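Local coordinates for major pilin protein fimA (Silicibacter pomeroyi, PDB 2IMH), which is of unknown function but belongs to the DUF1028 family, at residues L140-E143 / R144-L147; L193-L196 / Y197-T201. All coordinates share one frame; numbering follows the deposited sequence. Where two conformers were deposited one is given.

Interaction 1: L140-E143 / R144-L147; sequences LTFE and RRLL
The F142 ring meets two side chains of the next helical turn, one at a face and one at an edge. L146 CD1 sits over one face, displaced toward the rim, and lies 4.2 Å from F142 CE2. At the edge, near the ring plane, is the guanidinium of R145, in one of its two conformers. There R145 NH1 is 3.7 Å from F142 CD1. Ring and guanidinium planes are 65° apart, and F142 CD1 in turn lies over the rim of one guanidinium face. L140 O is at the guanidinium edge. It accepts a weak, long bond of 3.5 Å from R145 NH2, though the bond is nearly straight at 167°. Bends at chi2 and chi3 fold R145 back toward this carbonyl.

The R144 guanidinium has L140 CD1 over one face, again toward the rim, with L140 CD1 3.6 Å from R144 CZ. L140 CD2 lies nearer to R144 NH1 than CD1 does. The methylenes of R144 pass T141 OG1, which is 3.4 Å from R144 CG. A water joins the R144 tip to the backbone: it accepts from R144 NH1 at 2.7 Å and from T141 N.

With CG anti to the backbone N (chi1 -178°), the F142 side chain is carried onto A9, V170 and F135, beside L146. R145 NH1 also forms a long, weak ion pair with D11. Backbone bonds link the two segments: R145 N donates to T141 O at 3.0 Å, L146 N to F142 O and L147 N to E143 O. This is the N-terminal turn of an amphipathic helix, with T141 as N-cap. F142 and L146 face the six-stranded antiparallel sheet, R144 is exposed, and L140, just before the helix, lies against R144.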
loop_
_atom_site.group_PDB
_atom_site.type_symbol
_atom_site.label_atom_id
_atom_site.label_comp_id
_atom_site.label_asym_id
_atom_site.label_seq_id
_atom_site.Cartn_x
_atom_site.Cartn_y
_atom_site.Cartn_z
ATOM N N LEU A 140 -4.007 -5.642 16.043
ATOM C CA LEU A 140 -2.578 -5.358 16.110
ATOM C C LEU A 140 -2.293 -3.924 15.644
ATOM O O LEU A 140 -3.221 -3.203 15.261
ATOM C CB LEU A 140 -1.795 -6.379 15.280
ATOM C CG LEU A 140 -2.002 -7.860 15.630
ATOM C CD1 LEU A 140 -1.135 -8.741 14.739
ATOM C CD2 LEU A 140 -1.737 -8.148 17.117
ATOM N N THR A 141 -1.027 -3.515 15.704
ATOM C CA THR A 141 -0.601 -2.197 15.213
ATOM C C THR A 141 -0.901 -2.128 13.711
ATOM O O THR A 141 -0.924 -3.163 13.045
ATOM C CB THR A 141 0.915 -1.955 15.454
ATOM O OG1 THR A 141 1.687 -2.899 14.704
ATOM C CG2 THR A 141 1.274 -2.095 16.930
ATOM N N PHE A 142 -1.154 -0.919 13.210
ATOM C CA PHE A 142 -1.547 -0.686 11.808
ATOM C C PHE A 142 -0.712 -1.494 10.818
ATOM O O PHE A 142 -1.255 -2.194 9.959
ATOM C CB PHE A 142 -1.436 0.809 11.519
ATOM C CG PHE A 142 -1.845 1.226 10.129
ATOM C CD1 PHE A 142 -3.101 0.918 9.625
ATOM C CD2 PHE A 142 -0.998 1.999 9.361
ATOM C CE1 PHE A 142 -3.483 1.353 8.357
ATOM C CE2 PHE A 142 -1.375 2.443 8.089
ATOM C CZ PHE A 142 -2.605 2.107 7.586
ATOM N N GLU A 143 0.610 -1.413 10.951
ATOM C CA GLU A 143 1.519 -2.111 10.028
ATOM C C GLU A 143 1.329 -3.625 10.037
ATOM O O GLU A 143 1.393 -4.267 8.992
ATOM C CB GLU A 143 2.964 -1.776 10.376
ATOM C CG GLU A 143 3.305 -0.301 10.195
ATOM C CD GLU A 143 2.914 0.598 11.370
ATOM O OE1 GLU A 143 2.324 0.127 12.372
ATOM O OE2 GLU A 143 3.210 1.808 11.281
ATOM N N ARG A 144 1.106 -4.188 11.222
ATOM C CA ARG A 144 0.898 -5.623 11.356
ATOM C C ARG A 144 -0.456 -6.049 10.816
ATOM O O ARG A 144 -0.619 -7.200 10.412
ATOM C CB ARG A 144 1.070 -6.081 12.818
ATOM C CG ARG A 144 2.503 -5.952 13.336
ATOM C CD ARG A 144 2.582 -6.337 14.833
ATOM N NE ARG A 144 2.425 -7.786 15.013
ATOM C CZ ARG A 144 2.186 -8.407 16.172
ATOM N NH1 ARG A 144 2.072 -7.721 17.313
ATOM N NH2 ARG A 144 2.063 -9.736 16.191
ATOM N N ARG A 145 -1.421 -5.125 10.814
ATOM C CA ARG A 145 -2.737 -5.382 10.215
ATOM C C ARG A 145 -2.586 -5.532 8.706
ATOM O O ARG A 145 -3.188 -6.418 8.098
ATOM C CB ARG A 145 -3.717 -4.249 10.547
ATOM C CG ARG A 145 -4.511 -4.485 11.825
ATOM C CD ARG A 145 -4.676 -3.234 12.666
ATOM N NE ARG A 145 -5.400 -2.140 12.015
ATOM C CZ ARG A 145 -5.326 -0.872 12.411
ATOM N NH1 ARG A 145 -6.005 0.068 11.777
ATOM N NH2 ARG A 145 -4.560 -0.537 13.439
ATOM N N LEU A 146 -1.766 -4.656 8.113
ATOM C CA LEU A 146 -1.474 -4.727 6.681
ATOM C C LEU A 146 -0.802 -6.047 6.362
ATOM O O LEU A 146 -1.191 -6.738 5.423
ATOM C CB LEU A 146 -0.605 -3.545 6.236
ATOM C CG LEU A 146 -1.264 -2.155 6.275
ATOM C CD1 LEU A 146 -0.199 -1.077 6.074
ATOM C CD2 LEU A 146 -2.403 -2.021 5.239
ATOM N N LEU A 147 0.181 -6.434 7.177
ATOM C CA LEU A 147 0.847 -7.730 6.975
ATOM C C LEU A 147 -0.133 -8.900 7.089
ATOM O O LEU A 147 -0.093 -9.831 6.279
ATOM C CB LEU A 147 2.027 -7.901 7.936
ATOM C CG LEU A 147 3.263 -7.039 7.655
ATOM C CD1 LEU A 147 4.247 -7.048 8.840
ATOM C CD2 LEU A 147 3.979 -7.466 6.364
HETATM O O HOH W 1 0.933 -5.271 17.488
#

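Interaction 2: L193-L196 / Y197-T201; sequences LEQL and YQKAT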
loop_
_atom_site.group_PDB
_atom_site.type_symbol
_atom_site.label_atom_id
_atom_site.label_comp_id
_atom_site.label_asym_id
_atom_site.label_seq_id
_atom_site.Cartn_x
_atom_site.Cartn_y
_atom_site.Cartn_z
ATOM N N LEU A 193 9.272 -9.780 3.939
ATOM C CA LEU A 193 8.757 -8.459 4.293
ATOM C C LEU A 193 8.569 -8.311 5.790
ATOM O O LEU A 193 8.950 -7.294 6.345
ATOM C CB LEU A 193 7.431 -8.169 3.584
ATOM C CG LEU A 193 6.890 -6.738 3.722
ATOM C CD1 LEU A 193 7.864 -5.683 3.217
ATOM C CD2 LEU A 193 5.544 -6.645 2.963
ATOM N N GLU A 194 7.976 -9.307 6.438
ATOM C CA GLU A 194 7.792 -9.219 7.885
ATOM C C GLU A 194 9.147 -9.102 8.604
ATOM O O GLU A 194 9.301 -8.305 9.541
ATOM C CB GLU A 194 6.994 -10.411 8.428
ATOM C CG GLU A 194 6.617 -10.198 9.893
ATOM C CD GLU A 194 5.868 -11.361 10.527
ATOM O OE1 GLU A 194 4.688 -11.600 10.190
ATOM O OE2 GLU A 194 6.459 -12.007 11.414
ATOM N N GLN A 195 10.131 -9.883 8.164
ATOM C CA GLN A 195 11.462 -9.808 8.776
ATOM C C GLN A 195 12.018 -8.399 8.622
ATOM O O GLN A 195 12.591 -7.832 9.567
ATOM C CB GLN A 195 12.417 -10.795 8.119
ATOM C CG GLN A 195 12.343 -12.220 8.649
ATOM C CD GLN A 195 13.534 -13.045 8.183
ATOM O OE1 GLN A 195 13.728 -13.239 6.976
ATOM N NE2 GLN A 195 14.345 -13.527 9.134
ATOM N N LEU A 196 11.857 -7.837 7.424
ATOM C CA LEU A 196 12.366 -6.495 7.155
ATOM C C LEU A 196 11.648 -5.470 8.019
ATOM O O LEU A 196 12.269 -4.547 8.565
ATOM C CB LEU A 196 12.201 -6.157 5.663
ATOM C CG LEU A 196 12.516 -4.725 5.199
ATOM C CD1 LEU A 196 13.947 -4.302 5.545
ATOM C CD2 LEU A 196 12.278 -4.650 3.712
ATOM N N TYR A 197 10.335 -5.637 8.143
ATOM C CA TYR A 197 9.528 -4.772 8.998
ATOM C C TYR A 197 10.029 -4.771 10.453
ATOM O O TYR A 197 10.165 -3.702 11.057
ATOM C CB TYR A 197 8.040 -5.158 8.911
ATOM C CG TYR A 197 7.238 -4.511 10.005
ATOM C CD1 TYR A 197 6.822 -3.188 9.899
ATOM C CD2 TYR A 197 6.922 -5.216 11.166
ATOM C CE1 TYR A 197 6.093 -2.575 10.926
ATOM C CE2 TYR A 197 6.187 -4.617 12.196
ATOM C CZ TYR A 197 5.786 -3.299 12.062
ATOM O OH TYR A 197 5.067 -2.709 13.077
ATOM N N GLN A 198 10.311 -5.946 11.009
ATOM C CA GLN A 198 10.808 -6.006 12.381
ATOM C C GLN A 198 12.140 -5.282 12.514
ATOM O O GLN A 198 12.360 -4.530 13.485
ATOM C CB GLN A 198 10.912 -7.447 12.885
ATOM C CG GLN A 198 9.568 -8.180 12.997
ATOM C CD GLN A 198 8.520 -7.443 13.819
ATOM O OE1 GLN A 198 7.327 -7.570 13.551
ATOM N NE2 GLN A 198 8.952 -6.679 14.818
ATOM N N LYS A 199 13.018 -5.477 11.542
ATOM C CA LYS A 199 14.318 -4.830 11.576
ATOM C C LYS A 199 14.191 -3.308 11.448
ATOM O O LYS A 199 14.959 -2.564 12.057
ATOM C CB LYS A 199 15.220 -5.397 10.487
ATOM C CG LYS A 199 15.763 -6.789 10.829
ATOM C CD LYS A 199 16.580 -7.370 9.669
ATOM C CE LYS A 199 17.282 -8.689 10.062
ATOM N NZ LYS A 199 16.380 -9.820 10.417
ATOM N N ALA A 200 13.201 -2.861 10.671
ATOM C CA ALA A 200 13.067 -1.442 10.349
ATOM C C ALA A 200 12.353 -0.652 11.444
ATOM O O ALA A 200 12.311 0.595 11.404
ATOM C CB ALA A 200 12.372 -1.257 8.988
ATOM N N THR A 201 11.780 -1.360 12.416
ATOM C CA THR A 201 10.908 -0.704 13.399
ATOM C C THR A 201 11.290 -0.968 14.845
ATOM O O THR A 201 10.503 -0.684 15.760
ATOM C CB THR A 201 9.430 -1.078 13.202
ATOM O OG1 THR A 201 9.268 -2.497 13.366
ATOM C CG2 THR A 201 8.973 -0.670 11.798
HETATM O O HOH W 2 13.854 -9.445 11.447
#
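K199 reaches back over Q195, one turn earlier in the amphipathic helix 189-200. K199 CB lies 3.6 Å from L196 O and almost as near Q195 O. CG stays beside Q195 O, and CD is a little farther from the same oxygen. The chain runs extended to CE and then bends at chi4 (63°). This turn brings NZ to a water that accepts from K199 NZ at 2.8 Å. The same water donates to Q195 O, also at 2.8 Å. Q195 O is thus held twice, by the water and by the backbone bond from K199 N. The lysine tip is tied to its own helix through this solvent bridge, on an exposed side.

Backbone bonds of the same i to i+4 kind run from Y197 N to L193 O, from Q198 N to E194 O and from A200 N to L196 O. The last is the most bent, with an N-H...O angle of 137°. E194 O also lies near the plane of the Y197 ring, at its edge, and is 3.4 Å from Y197 CB. The ring is carried off the helix with CG anti to the backbone N (chi1 167°). The Y197 side chain packs on helix 142-155 and touches L180 of strand 175-182. L193 and A200 touch L180 too. T201 closes over the Y197 ring: its OG1 donates to Y197 O at 2.8 Å and lies 3.8 Å above the ring plane, over the ring centre.

In the fold
Interactions 1 and 2 are consecutive in chain order, on helices 142-155 and 189-200, with centres about 12 Å apart. Each is a local helix contact, and the two helices pack together. E143 CB lies 3.3 Å from Y197 CE1, and L147 CD2 is 3.8 Å from L193 CD2. Both are partly buried. Interaction 1 is closer to the centre of the chain. Its buried F142, L146 and L147 rest on strands 4-11 and 165-172. Interaction 2 lies farther out, with L193 and Y197 buried, and its apolar side uses strand 175-182 of the same sheet. Their chemistry differs: two arginines fold around a helix start in 140-147, while 193-201 has mainly backbone bonds and a water-bridged lysine.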